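Local structure of ArCE4A (Arthrobacter sp. AW19M34-1, 5LFZ) at residues R41-L46 with P66-R71; V27-D32 with Q185-L190. The protein is a carbohydrate esterase family 4 deacetylase that probably removes acetyl groups from N-acetylated amino-sugar polymers by hydrolysis at a metal site, occupied here by nickel. All blocks are in the same frame, centred on the assembly; numbering follows the deposited sequence.

In the fold
Contact 1 joins two neighbouring helices and contact 2 sets a helix against the central strand of the parallel sheet of the NodB homology domain; their centres lie about 16 Å apart. Strand 26-32, the sheet side of contact 2, leads into helix 39-48, half of contact 1. The two contacts meet directly where L42 CD2 rests 3.8 Å from F31 CD1. F55 of the neighbouring strand 54-57 joins them as well, its ring meeting that of F31 and its side chain touching L42 and L43. The metal site lies just past the C-terminal end of strand 26-32: D33, directly after contact 2, binds nickel with H82 and H86, and D32 packs on H82.

Contact 1 of 2, residues R41-L46 with P66-R71; sequences RLLDEL and PKTLKR
R71 and D44 form a salt bridge between two helices that lie almost alongside each other. The end of the guanidinium offers both terminal nitrogens to a single carboxylate oxygen: R71 NH2 stands 3.0 Å from D44 OD1 and R71 NH1 3.1 Å from that same D44 OD1. Neither hydrogen bond is straight. NH2 comes nearly along the C-O axis while NH1 sits above the carboxylate plane, both on the same face, with the two flat groups turned 37° apart. A bend at chi3 (70°) steers the otherwise extended R71 chain across to the acid. R71 has further anchors, since NE forms a salt bridge with E75 and NH1 bonds to N40, whose amide also holds T68 OG1. Were R71 replaced by an alanine, D44 and E75 would probably lose the positive charge they share, and a gap would be likely to open beside L43.

Helices 39-48 and 66-74 belong to successive beta-alpha-beta crossovers of the parallel sheet, linking strand 26-32 to 54-57 and 54-57 to 78-81. Their short axes run 11.3 Å apart at 17°, wide enough for long side chains to fill the space between them.

The apolar part centres on L43, which points toward helix 66-74. L43 CB lies over one face of the guanidinium, offset toward its rim and 3.5 Å from R71 NH2. Farther out, L43 CD1 reaches the other helix in two places, 3.9 Å from T68 CG2 and 3.9 Å from R71 CB. L43 also touches F55 of strand 54-57, the strand between the two crossovers.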
ATOM      1  N   ARG A  41      -2.463   7.914 -13.736  1.00 25.04           N
ATOM      2  CA  ARG A  41      -2.605   6.896 -14.771  1.00 25.46           C
ATOM      3  C   ARG A  41      -2.892   5.552 -14.126  1.00 25.36           C
ATOM      4  O   ARG A  41      -3.695   4.767 -14.623  1.00 29.98           O
ATOM      5  CB  ARG A  41      -1.348   6.816 -15.641  1.00 28.33           C
ATOM      6  CG  ARG A  41      -1.207   7.988 -16.599  1.00 34.65           C
ATOM      7  CD  ARG A  41       0.209   8.122 -17.122  1.00 35.49           C
ATOM      8  NE  ARG A  41       0.583   6.996 -17.972  1.00 35.18           N
ATOM      9  CZ  ARG A  41       1.825   6.748 -18.361  1.00 37.89           C
ATOM     10  NH1 ARG A  41       2.810   7.551 -17.980  1.00 34.83           N
ATOM     11  NH2 ARG A  41       2.082   5.703 -19.134  1.00 38.27           N
ATOM     12  N   LEU A  42      -2.238   5.307 -12.997  1.00 25.86           N
ATOM     13  CA  LEU A  42      -2.449   4.093 -12.226  1.00 25.50           C
ATOM     14  C   LEU A  42      -3.902   4.013 -11.748  1.00 22.53           C
ATOM     15  O   LEU A  42      -4.555   2.974 -11.860  1.00 25.98           O
ATOM     16  CB  LEU A  42      -1.467   4.064 -11.054  1.00 28.15           C
ATOM     17  CG  LEU A  42      -1.408   2.874 -10.112  1.00 36.01           C
ATOM     18  CD1 LEU A  42      -1.471   1.624 -10.920  1.00 42.06           C
ATOM     19  CD2 LEU A  42      -0.111   2.930  -9.314  1.00 36.57           C
ATOM     20  N   LEU A  43      -4.410   5.126 -11.233  1.00 25.04           N
ATOM     21  CA  LEU A  43      -5.782   5.183 -10.757  1.00 24.89           C
ATOM     22  C   LEU A  43      -6.768   5.025 -11.912  1.00 25.51           C
ATOM     23  O   LEU A  43      -7.830   4.419 -11.752  1.00 28.87           O
ATOM     24  CB  LEU A  43      -6.036   6.497 -10.026  1.00 20.89           C
ATOM     25  CG  LEU A  43      -5.384   6.654  -8.653  1.00 22.14           C
ATOM     26  CD1 LEU A  43      -5.470   8.094  -8.207  1.00 23.70           C
ATOM     27  CD2 LEU A  43      -6.071   5.753  -7.638  1.00 23.74           C
ATOM     28  N   ASP A  44      -6.412   5.575 -13.069  1.00 27.26           N
ATOM     29  CA  ASP A  44      -7.235   5.427 -14.260  1.00 31.22           C
ATOM     30  C   ASP A  44      -7.368   3.953 -14.628  1.00 31.13           C
ATOM     31  O   ASP A  44      -8.469   3.472 -14.897  1.00 32.82           O
ATOM     32  CB  ASP A  44      -6.645   6.211 -15.437  1.00 31.79           C
ATOM     33  CG  ASP A  44      -6.816   7.712 -15.292  1.00 34.03           C
ATOM     34  OD1 ASP A  44      -7.609   8.160 -14.434  1.00 30.65           O
ATOM     35  OD2 ASP A  44      -6.152   8.453 -16.044  1.00 35.13           O
ATOM     36  N   GLU A  45      -6.247   3.236 -14.634  1.00 29.03           N
ATOM     37  CA  GLU A  45      -6.255   1.822 -15.000  1.00 29.49           C
ATOM     38  C   GLU A  45      -7.042   0.990 -13.993  1.00 30.04           C
ATOM     39  O   GLU A  45      -7.812   0.107 -14.374  1.00 31.95           O
ATOM     40  CB  GLU A  45      -4.827   1.282 -15.121  1.00 33.56           C
ATOM     41  CG  GLU A  45      -3.988   1.928 -16.221  1.00 38.42           C
ATOM     42  CD  GLU A  45      -4.562   1.720 -17.612  1.00 53.47           C
ATOM     43  OE1 GLU A  45      -5.289   0.723 -17.825  1.00 53.30           O
ATOM     44  OE2 GLU A  45      -4.282   2.554 -18.500  1.00 58.54           O
ATOM     45  N   LEU A  46      -6.846   1.273 -12.708  1.00 27.19           N
ATOM     46  CA  LEU A  46      -7.577   0.575 -11.660  1.00 27.17           C
ATOM     47  C   LEU A  46      -9.078   0.808 -11.799  1.00 31.53           C
ATOM     48  O   LEU A  46      -9.874  -0.119 -11.645  1.00 34.45           O
ATOM     49  CB  LEU A  46      -7.086   1.018 -10.282  1.00 25.98           C
ATOM     50  CG  LEU A  46      -5.698   0.480  -9.930  1.00 23.93           C
ATOM     51  CD1 LEU A  46      -5.178   1.168  -8.670  1.00 24.60           C
ATOM     52  CD2 LEU A  46      -5.749  -1.032  -9.740  1.00 25.36           C
ATOM     53  N   PRO A  66      -2.646  16.820  -3.401  1.00 29.23           N
ATOM     54  CA  PRO A  66      -3.886  16.725  -2.620  1.00 26.56           C
ATOM     55  C   PRO A  66      -5.074  16.175  -3.413  1.00 26.44           C
ATOM     56  O   PRO A  66      -5.828  15.359  -2.888  1.00 26.88           O
ATOM     57  CB  PRO A  66      -4.145  18.174  -2.201  1.00 30.11           C
ATOM     58  CG  PRO A  66      -3.473  18.993  -3.258  1.00 32.54           C
ATOM     59  CD  PRO A  66      -2.240  18.221  -3.615  1.00 30.46           C
ATOM     60  N   LYS A  67      -5.232  16.598  -4.664  1.00 27.63           N
ATOM     61  CA  LYS A  67      -6.362  16.142  -5.461  1.00 25.38           C
ATOM     62  C   LYS A  67      -6.260  14.649  -5.770  1.00 26.47           C
ATOM     63  O   LYS A  67      -7.272  13.949  -5.846  1.00 27.55           O
ATOM     64  CB  LYS A  67      -6.466  16.962  -6.747  1.00 30.81           C
ATOM     65  CG  LYS A  67      -6.504  18.463  -6.483  1.00 40.77           C
ATOM     66  CD  LYS A  67      -6.628  19.277  -7.756  1.00 46.98           C
ATOM     67  CE  LYS A  67      -6.369  20.753  -7.489  1.00 53.77           C
ATOM     68  NZ  LYS A  67      -7.090  21.236  -6.278  1.00 57.27           N
ATOM     69  N   THR A  68      -5.034  14.164  -5.941  1.00 25.61           N
ATOM     70  CA  THR A  68      -4.811  12.754  -6.213  1.00 22.29           C
ATOM     71  C   THR A  68      -5.156  11.895  -4.992  1.00 23.82           C
ATOM     72  O   THR A  68      -5.712  10.807  -5.137  1.00 22.20           O
ATOM     73  CB  THR A  68      -3.351  12.499  -6.666  1.00 22.90           C
ATOM     74  OG1 THR A  68      -3.091  13.272  -7.842  1.00 25.23           O
ATOM     75  CG2 THR A  68      -3.130  11.032  -6.986  1.00 22.89           C
ATOM     76  N   LEU A  69      -4.876  12.391  -3.788  1.00 23.78           N
ATOM     77  CA  LEU A  69      -5.281  11.653  -2.593  1.00 24.12           C
ATOM     78  C   LEU A  69      -6.801  11.669  -2.447  1.00 23.94           C
ATOM     79  O   LEU A  69      -7.402  10.676  -2.029  1.00 22.61           O
ATOM     80  CB  LEU A  69      -4.614  12.215  -1.336  1.00 23.69           C
ATOM     81  CG  LEU A  69      -3.432  11.338  -0.919  1.00 23.27           C
ATOM     82  CD1 LEU A  69      -2.272  11.507  -1.904  1.00 28.29           C
ATOM     83  CD2 LEU A  69      -2.992  11.625   0.504  1.00 31.65           C
ATOM     84  N   LYS A  70      -7.426  12.781  -2.819  1.00 25.55           N
ATOM     85  CA  LYS A  70      -8.880  12.834  -2.800  1.00 23.46           C
ATOM     86  C   LYS A  70      -9.451  11.804  -3.773  1.00 24.07           C
ATOM     87  O   LYS A  70     -10.490  11.209  -3.498  1.00 27.04           O
ATOM     88  CB  LYS A  70      -9.393  14.234  -3.132  1.00 26.37           C
ATOM     89  CG  LYS A  70      -9.176  15.250  -2.021  1.00 35.19           C
ATOM     90  CD  LYS A  70      -9.886  16.556  -2.340  1.00 44.63           C
ATOM     91  CE  LYS A  70      -9.454  17.668  -1.403  1.00 48.92           C
ATOM     92  NZ  LYS A  70      -8.016  18.008  -1.596  1.00 47.38           N
ATOM     93  N   ARG A  71      -8.768  11.578  -4.898  1.00 23.98           N
ATOM     94  CA  ARG A  71      -9.189  10.537  -5.835  1.00 24.92           C
ATOM     95  C   ARG A  71      -9.182   9.168  -5.173  1.00 23.28           C
ATOM     96  O   ARG A  71     -10.089   8.367  -5.379  1.00 25.84           O
ATOM     97  CB  ARG A  71      -8.285  10.483  -7.071  1.00 27.32           C
ATOM     98  CG  ARG A  71      -8.580  11.480  -8.163  1.00 30.30           C
ATOM     99  CD  ARG A  71      -7.891  11.049  -9.455  1.00 26.50           C
ATOM    100  NE  ARG A  71      -8.510   9.864 -10.041  1.00 25.15           N
ATOM    101  CZ  ARG A  71      -8.067   9.251 -11.138  1.00 25.93           C
ATOM    102  NH1 ARG A  71      -6.999   9.713 -11.773  1.00 24.16           N
ATOM    103  NH2 ARG A  71      -8.697   8.178 -11.607  1.00 29.75           N
TER

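Contact 2 of 2, residues V27-D32 with Q185-L190; sequences VALTFD and QLVSKL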
ATOM      1  N   VAL A  27      -6.898 -10.991  -2.441  0.68 23.25           N
ATOM      2  CA  VAL A  27      -5.545 -10.486  -2.614  0.68 25.00           C
ATOM      3  C   VAL A  27      -5.594  -8.963  -2.485  0.68 25.42           C
ATOM      4  O   VAL A  27      -6.548  -8.339  -2.956  0.68 25.06           O
ATOM      5  CB  VAL A  27      -4.960 -10.900  -3.981  0.68 26.15           C
ATOM      6  CG1 VAL A  27      -3.732 -10.083  -4.324  0.68 27.31           C
ATOM      7  CG2 VAL A  27      -4.637 -12.390  -3.990  0.68 24.64           C
ATOM      8  N   ALA A  28      -4.595  -8.366  -1.834  1.00 20.70           N
ATOM      9  CA  ALA A  28      -4.512  -6.910  -1.775  1.00 21.39           C
ATOM     10  C   ALA A  28      -3.341  -6.382  -2.595  1.00 20.84           C
ATOM     11  O   ALA A  28      -2.180  -6.660  -2.284  1.00 23.38           O
ATOM     12  CB  ALA A  28      -4.395  -6.444  -0.325  1.00 21.55           C
ATOM     13  N   LEU A  29      -3.646  -5.636  -3.653  1.00 21.73           N
ATOM     14  CA  LEU A  29      -2.622  -4.913  -4.412  1.00 21.42           C
ATOM     15  C   LEU A  29      -2.216  -3.685  -3.623  1.00 22.14           C
ATOM     16  O   LEU A  29      -3.078  -2.911  -3.202  1.00 19.81           O
ATOM     17  CB  LEU A  29      -3.140  -4.484  -5.785  1.00 24.61           C
ATOM     18  CG  LEU A  29      -3.607  -5.568  -6.752  1.00 28.71           C
ATOM     19  CD1 LEU A  29      -3.915  -4.948  -8.110  1.00 30.57           C
ATOM     20  CD2 LEU A  29      -2.554  -6.651  -6.860  1.00 29.84           C
ATOM     21  N   THR A  30      -0.919  -3.499  -3.404  1.00 21.27           N
ATOM     22  CA  THR A  30      -0.452  -2.330  -2.667  1.00 22.75           C
ATOM     23  C   THR A  30       0.674  -1.627  -3.427  1.00 21.46           C
ATOM     24  O   THR A  30       1.469  -2.262  -4.133  1.00 20.31           O
ATOM     25  CB  THR A  30       0.013  -2.692  -1.224  1.00 19.77           C
ATOM     26  OG1 THR A  30       1.222  -3.457  -1.266  1.00 22.29           O
ATOM     27  CG2 THR A  30      -1.064  -3.484  -0.478  1.00 21.26           C
ATOM     28  N   PHE A  31       0.712  -0.306  -3.299  1.00 18.99           N
ATOM     29  CA  PHE A  31       1.680   0.520  -4.019  1.00 18.98           C
ATOM     30  C   PHE A  31       2.384   1.471  -3.065  1.00 23.88           C
ATOM     31  O   PHE A  31       1.728   2.253  -2.375  1.00 21.77           O
ATOM     32  CB  PHE A  31       0.994   1.322  -5.124  1.00 22.04           C
ATOM     33  CG  PHE A  31       0.337   0.476  -6.179  1.00 25.24           C
ATOM     34  CD1 PHE A  31       1.061   0.012  -7.267  1.00 23.60           C
ATOM     35  CD2 PHE A  31      -1.005   0.142  -6.080  1.00 24.05           C
ATOM     36  CE1 PHE A  31       0.453  -0.756  -8.234  1.00 24.98           C
ATOM     37  CE2 PHE A  31      -1.615  -0.631  -7.043  1.00 23.91           C
ATOM     38  CZ  PHE A  31      -0.886  -1.081  -8.121  1.00 26.09           C
ATOM     39  N   ASP A  32       3.713   1.407  -3.024  1.00 21.20           N
ATOM     40  CA  ASP A  32       4.504   2.240  -2.113  1.00 20.81           C
ATOM     41  C   ASP A  32       5.129   3.439  -2.794  1.00 24.19           C
ATOM     42  O   ASP A  32       5.398   3.401  -3.999  1.00 21.70           O
ATOM     43  CB  ASP A  32       5.653   1.445  -1.486  1.00 23.10           C
ATOM     44  CG  ASP A  32       5.209   0.506  -0.403  1.00 23.73           C
ATOM     45  OD1 ASP A  32       3.991   0.314  -0.226  1.00 24.24           O
ATOM     46  OD2 ASP A  32       6.104  -0.060   0.264  1.00 26.52           O
ATOM     47  N   GLN A 185      -2.670  -5.737 -17.073  1.00 30.24           N
ATOM     48  CA  GLN A 185      -2.436  -7.166 -17.196  1.00 30.58           C
ATOM     49  C   GLN A 185      -2.490  -7.887 -15.845  1.00 28.75           C
ATOM     50  O   GLN A 185      -3.019  -8.999 -15.743  1.00 27.08           O
ATOM     51  CB  GLN A 185      -1.086  -7.419 -17.872  1.00 35.55           C
ATOM     52  CG  GLN A 185      -0.790  -8.881 -18.109  1.00 38.99           C
ATOM     53  CD  GLN A 185       0.555  -9.111 -18.776  1.00 50.73           C
ATOM     54  OE1 GLN A 185       0.905 -10.242 -19.110  1.00 53.60           O
ATOM     55  NE2 GLN A 185       1.317  -8.036 -18.971  1.00 47.20           N
ATOM     56  N   LEU A 186      -1.936  -7.259 -14.814  1.00 26.89           N
ATOM     57  CA  LEU A 186      -1.881  -7.882 -13.493  1.00 24.02           C
ATOM     58  C   LEU A 186      -3.289  -8.134 -12.946  1.00 26.85           C
ATOM     59  O   LEU A 186      -3.584  -9.216 -12.433  1.00 26.49           O
ATOM     60  CB  LEU A 186      -1.077  -7.015 -12.522  1.00 30.85           C
ATOM     61  CG  LEU A 186      -1.031  -7.589 -11.103  1.00 31.20           C
ATOM     62  CD1 LEU A 186      -0.533  -9.024 -11.139  1.00 36.64           C
ATOM     63  CD2 LEU A 186      -0.166  -6.745 -10.190  1.00 40.60           C
ATOM     64  N   VAL A 187      -4.158  -7.138 -13.072  1.00 25.19           N
ATOM     65  CA  VAL A 187      -5.536  -7.278 -12.616  1.00 24.95           C
ATOM     66  C   VAL A 187      -6.260  -8.375 -13.398  1.00 28.51           C
ATOM     67  O   VAL A 187      -6.920  -9.233 -12.810  1.00 28.81           O
ATOM     68  CB  VAL A 187      -6.300  -5.955 -12.749  1.00 30.61           C
ATOM     69  CG1 VAL A 187      -7.770  -6.148 -12.412  1.00 31.51           C
ATOM     70  CG2 VAL A 187      -5.680  -4.908 -11.847  1.00 27.54           C
ATOM     71  N   SER A 188      -6.129  -8.341 -14.721  1.00 28.02           N
ATOM     72  CA  SER A 188      -6.767  -9.341 -15.576  1.00 30.01           C
ATOM     73  C   SER A 188      -6.358 -10.752 -15.179  1.00 27.03           C
ATOM     74  O   SER A 188      -7.201 -11.636 -15.032  1.00 29.91           O
ATOM     75  CB  SER A 188      -6.417  -9.103 -17.045  1.00 37.34           C
ATOM     76  OG  SER A 188      -6.985  -7.890 -17.507  1.00 46.99           O
ATOM     77  N   LYS A 189      -5.058 -10.956 -14.997  1.00 27.32           N
ATOM     78  CA  LYS A 189      -4.554 -12.282 -14.665  1.00 28.91           C
ATOM     79  C   LYS A 189      -4.928 -12.724 -13.251  1.00 24.26           C
ATOM     80  O   LYS A 189      -5.214 -13.900 -13.032  1.00 24.91           O
ATOM     81  CB  LYS A 189      -3.037 -12.335 -14.851  1.00 31.52           C
ATOM     82  CG  LYS A 189      -2.627 -12.482 -16.318  1.00 34.37           C
ATOM     83  CD  LYS A 189      -1.122 -12.508 -16.494  1.00 38.34           C
ATOM     84  CE  LYS A 189      -0.746 -12.706 -17.953  1.00 43.02           C
ATOM     85  NZ  LYS A 189      -1.118 -14.059 -18.444  1.00 48.88           N
ATOM     86  N   LEU A 190      -4.939 -11.801 -12.293  1.00 25.28           N
ATOM     87  CA  LEU A 190      -5.341 -12.171 -10.938  1.00 22.50           C
ATOM     88  C   LEU A 190      -6.826 -12.538 -10.906  1.00 27.03           C
ATOM     89  O   LEU A 190      -7.223 -13.503 -10.249  1.00 25.52           O
ATOM     90  CB  LEU A 190      -5.038 -11.041  -9.944  1.00 23.54           C
ATOM     91  CG  LEU A 190      -3.554 -10.884  -9.592  1.00 24.34           C
ATOM     92  CD1 LEU A 190      -3.331  -9.601  -8.811  1.00 28.66           C
ATOM     93  CD2 LEU A 190      -3.044 -12.099  -8.814  1.00 25.31           C
TER
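With CG of L29 anti to the carbonyl carbon (chi1 -60°), its two methyls fork toward three side chains of the facing helix; from that helix L186, its CG anti to the backbone N (chi1 178°), extends to meet them. This is strand-to-helix packing in the NodB homology domain, the distorted beta/alpha barrel of family 4 carbohydrate esterases. Helix 177-192 runs from strand 168-173 to strand 196-197, and both of those strands pair in parallel with strand 26-32. The helix thus passes back over strand 26-32, and the two segments lie 170° apart in direction with their axes 11.5 Å from each other.

No hydrogen bond joins the segments; the contact is entirely aliphatic and its four touching residues are buried. The L29 and V187 side chains cross at about a right angle, with L29 CD1 4.1 Å from V187 CG2. V187 in turn packs on Q49 and T51, in the loop leading to strand 54-57. On the other branch of the fork, the L29 side chain passes L186 and L190, two leucines one helical turn apart that run the opposite way, with CD2 against both. L186 also packs against M172 of strand 168-173 and A160 of helix 153-163.

Elsewhere on the strand, T30 OG1 bonds to the I170 carbonyl and to R120, which also forms a salt bridge with D32. At L29 CD2, the L186 CD2 methyl is 4.1 Å away, whereas L190 CD1 comes closer, to 3.6 Å from L29 CD2.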